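Side-chain contacts in PTS system glucose-specific EIIA component (Mycoplasma capricolum, PDB 2GPR), which probably relays a phosphoryl group from phospho-HPr to the EIIB domain in the sugar phosphotransferase system that imports and phosphorylates glucose: residues 24-27 with 28-31; 57-60 with 61-65. One frame throughout, in Å; residues are numbered along the deposited sequence.

From the N terminus, the chain leaves strand 16-19 and reaches interaction 1, where residues 24-27 run straight into 28-31 and a capped, one-turn helix forms before strand 36-42. Interaction 2 comes later, with 57-60 and 61-65 making the turn that joins neighbouring antiparallel strands 53-57 and 64-68. Each contact closes a short local loop; the two follow in series, neither nesting nor crossing, and their nearest atoms lie about 8 Å apart. Two histidines, probable zinc ligands, relate them: the ring of Phe29 meets His78, the probable phosphorylation site, while interaction 2 contains His63 and places Ala64 near His78.

Interaction 1: 24-27 with 28-31; sequences VEDE and VFKE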
# COMPACT_ATOMS: atom_id res chain seq x y z
N VAL A 24 6.59 6.67 10.47
CA VAL A 24 5.98 7.57 9.49
C VAL A 24 5.68 8.92 10.10
O VAL A 24 5.06 9.01 11.16
CB VAL A 24 4.71 6.96 8.95
CG1 VAL A 24 4.05 7.93 7.97
CG2 VAL A 24 5.01 5.62 8.31
N GLU A 25 6.15 9.97 9.44
CA GLU A 25 6.04 11.34 9.92
C GLU A 25 4.74 12.02 9.54
O GLU A 25 4.74 12.98 8.77
CB GLU A 25 7.22 12.16 9.39
CG GLU A 25 7.41 11.91 7.89
CD GLU A 25 8.19 10.66 7.66
OE1 GLU A 25 9.31 10.65 8.33
OE2 GLU A 25 7.76 9.70 7.02
N ASP A 26 3.66 11.52 10.06
CA ASP A 26 2.34 12.02 9.78
C ASP A 26 1.33 11.44 10.75
O ASP A 26 1.01 10.26 10.69
CB ASP A 26 1.94 11.67 8.36
CG ASP A 26 0.51 11.97 8.08
OD1 ASP A 26 -0.42 11.42 8.61
OD2 ASP A 26 0.37 12.76 7.07
N GLU A 27 0.77 12.34 11.55
CA GLU A 27 -0.22 12.08 12.57
C GLU A 27 -1.22 11.02 12.18
O GLU A 27 -1.42 10.02 12.87
CB GLU A 27 -0.94 13.43 12.87
CG GLU A 27 -2.47 13.38 12.67
CD GLU A 27 -3.06 14.48 11.80
OE1 GLU A 27 -2.40 15.40 11.33
OE2 GLU A 27 -4.38 14.37 11.66
N VAL A 28 -1.84 11.22 11.02
CA VAL A 28 -2.85 10.31 10.56
C VAL A 28 -2.37 8.86 10.46
O VAL A 28 -3.08 7.91 10.83
CB VAL A 28 -3.45 10.77 9.27
CG1 VAL A 28 -4.11 9.60 8.58
CG2 VAL A 28 -4.43 11.92 9.45
N PHE A 29 -1.16 8.69 9.93
CA PHE A 29 -0.58 7.39 9.69
C PHE A 29 0.02 6.76 10.90
O PHE A 29 -0.36 5.68 11.30
CB PHE A 29 0.41 7.45 8.54
CG PHE A 29 -0.28 7.75 7.23
CD1 PHE A 29 -1.37 6.99 6.81
CD2 PHE A 29 0.21 8.72 6.37
CE1 PHE A 29 -2.03 7.23 5.61
CE2 PHE A 29 -0.40 8.96 5.15
CZ PHE A 29 -1.53 8.23 4.77
N LYS A 30 0.97 7.47 11.50
CA LYS A 30 1.71 7.02 12.66
C LYS A 30 0.84 6.74 13.85
O LYS A 30 1.14 5.82 14.61
CB LYS A 30 2.92 7.88 12.95
CG LYS A 30 3.10 8.20 14.39
CD LYS A 30 2.67 9.61 14.71
CE LYS A 30 3.28 10.63 13.77
NZ LYS A 30 3.25 12.05 14.22
N GLU A 31 -0.26 7.46 13.95
CA GLU A 31 -1.21 7.30 15.03
C GLU A 31 -2.26 6.26 14.73
O GLU A 31 -3.10 5.96 15.55
CB GLU A 31 -1.93 8.61 15.35
CG GLU A 31 -1.24 9.44 16.43
CD GLU A 31 -1.20 10.89 16.18
OE1 GLU A 31 -2.30 11.51 16.60
OE2 GLU A 31 -0.31 11.42 15.51
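Asp26 touches Phe29 at the start of helix 27-30, a short helical turn in which Asp26 holds the N-cap position. The capping bond runs from Phe29 N to Asp26 OD1 (3.1 Å). It reaches the oxygen on its anti side, 23° out of the carboxylate plane. The first torsion explains this reach: with CG anti to the backbone N (chi1 171°), the carboxylate lies beside its own carbonyl carbon and over the start of the helix, where the N-H groups of the first turn would probably stabilise its negative charge.

The backbone oxygen of the same residue supplies the first regular helical bond, Lys30 N to Asp26 O at 2.9 Å, which is nearly straight. A second, weak bond comes to Asp26 O from Phe29 N, whose hydrogen is therefore shared between the carboxylate and the carbonyl.

Apolar packing lies beside the cap. Val24 CG1 meets Phe29 CB at 3.7 Å, and because this methyl is anti to the backbone N it projects toward the helix. The Asp26 carboxylate approaches the phenyl ring obliquely, their planes 37° apart, with OD1 3.6 Å from Phe29 CD2. Val28 CG1 sits over one face of that ring, toward its rim. Beyond the segment, Phe29 and His78 make an edge-to-face pair, so the capped turn presents an aromatic group to the probable phosphorylation site.

The charged side chains lie at the surface, Glu31 exposed and Lys30 partly so. Lys30 NZ makes a long salt bridge, 3.8 Å, to Glu31 OE2. The lysine chain, bent at two torsions, folds back along the preceding loop, and Lys30 CE passes 3.6 Å from Val24 O.

Interaction 2: 57-60 with 61-65; sequences TAFP and TKHAF
Residues Phe59 to Lys62 form a type I beta turn, closed by the bond from Lys62 N to Phe59 O (2.8 Å), at the end of the beta hairpin formed by strands 53-57 and 64-68. The donor stands above the Phe59 carbonyl plane, 58° out of it. At the strand ends, Thr57 O receives a CA-H...O contact from Phe65 CA. Between these two points a water bridges the two sides of the loop, accepting from Phe59 N and donating to Ala64 O, so that both backbone groups are satisfied without meeting directly.

Phe59 carries most of the side-chain contact. Its CG is anti to the carbonyl carbon (chi1 -53°), which swings the ring across the loop toward residues 63 and 64. Ala64 O lies at the ring edge, near its plane, 3.6 Å from Phe59 CD2, while the methyl Ala64 CB meets Phe59 CE2 at 3.8 Å. Ala64 CB also stands over one face of the imidazole of His63, toward its rim, and thus touches both rings.

The phenyl and imidazole rings themselves approach obliquely, with planes at 35° and centroids 5.2 Å apart; His63 CE1 does the touching, against Phe59 CD2. His63, which lies in this hairpin loop, is probably a zinc ligand shared with glycerol kinase and important for phospho-donor activity, and Ala64 packs near His78, the probable phosphorylation site. Val84 and Phe91 also pack on the His63 side chain.

At the turn's outer end, Lys62 runs back past Pro60 and gives its ammonium to the carbonyls of Gly88 and Phe91. Thr61 OG1 points back over the turn, 3.4 Å from Phe59 CB.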
# COMPACT_ATOMS: atom_id res chain seq x y z
N THR A 57 -10.93 2.55 -4.47
CA THR A 57 -10.42 3.92 -4.24
C THR A 57 -9.33 4.30 -5.20
O THR A 57 -8.24 3.82 -5.08
CB THR A 57 -9.73 4.10 -2.89
OG1 THR A 57 -10.62 3.99 -1.80
CG2 THR A 57 -9.05 5.45 -2.92
N ALA A 58 -9.55 5.26 -6.03
CA ALA A 58 -8.44 5.69 -6.83
C ALA A 58 -8.58 7.18 -6.99
O ALA A 58 -9.49 7.74 -6.47
CB ALA A 58 -8.36 4.93 -8.15
N PHE A 59 -7.70 7.85 -7.65
CA PHE A 59 -7.87 9.29 -7.75
C PHE A 59 -7.11 9.88 -8.94
O PHE A 59 -6.10 9.37 -9.41
CB PHE A 59 -7.31 10.00 -6.52
CG PHE A 59 -7.79 9.54 -5.17
CD1 PHE A 59 -8.90 10.15 -4.58
CD2 PHE A 59 -7.06 8.62 -4.41
CE1 PHE A 59 -9.29 9.83 -3.28
CE2 PHE A 59 -7.45 8.29 -3.11
CZ PHE A 59 -8.56 8.90 -2.54
N PRO A 60 -7.58 11.01 -9.38
CA PRO A 60 -6.97 11.72 -10.50
C PRO A 60 -5.53 12.08 -10.20
O PRO A 60 -4.71 12.39 -11.07
CB PRO A 60 -7.75 13.04 -10.60
CG PRO A 60 -8.77 13.08 -9.46
CD PRO A 60 -8.71 11.73 -8.76
N THR A 61 -5.27 12.13 -8.94
CA THR A 61 -3.97 12.50 -8.47
C THR A 61 -2.99 11.31 -8.45
O THR A 61 -1.79 11.47 -8.36
CB THR A 61 -4.12 13.24 -7.15
OG1 THR A 61 -4.95 12.46 -6.32
CG2 THR A 61 -4.70 14.64 -7.44
N LYS A 62 -3.55 10.11 -8.55
CA LYS A 62 -2.81 8.85 -8.67
C LYS A 62 -1.83 8.52 -7.55
O LYS A 62 -0.88 7.76 -7.76
CB LYS A 62 -2.09 8.88 -10.01
CG LYS A 62 -3.07 9.14 -11.15
CD LYS A 62 -2.43 9.55 -12.47
CE LYS A 62 -2.23 11.08 -12.63
NZ LYS A 62 -0.90 11.45 -13.21
N HIS A 63 -2.04 9.08 -6.38
CA HIS A 63 -1.09 8.94 -5.28
C HIS A 63 -1.50 7.90 -4.25
O HIS A 63 -0.73 7.62 -3.31
CB HIS A 63 -0.90 10.30 -4.57
CG HIS A 63 -2.20 10.69 -3.92
ND1 HIS A 63 -3.36 10.90 -4.67
CD2 HIS A 63 -2.53 10.84 -2.61
CE1 HIS A 63 -4.36 11.18 -3.81
NE2 HIS A 63 -3.89 11.18 -2.57
N ALA A 64 -2.74 7.40 -4.37
CA ALA A 64 -3.24 6.46 -3.39
C ALA A 64 -4.17 5.41 -4.03
O ALA A 64 -4.95 5.73 -4.89
CB ALA A 64 -3.89 7.25 -2.29
N PHE A 65 -4.06 4.13 -3.66
CA PHE A 65 -4.87 3.14 -4.30
C PHE A 65 -5.58 2.31 -3.29
O PHE A 65 -4.92 1.75 -2.46
CB PHE A 65 -3.95 2.26 -5.16
CG PHE A 65 -3.29 3.06 -6.25
CD1 PHE A 65 -3.97 3.28 -7.45
CD2 PHE A 65 -2.09 3.74 -6.05
CE1 PHE A 65 -3.43 4.08 -8.47
CE2 PHE A 65 -1.52 4.52 -7.06
CZ PHE A 65 -2.18 4.69 -8.28
O HOH W 1 -5.05 6.88 -7.66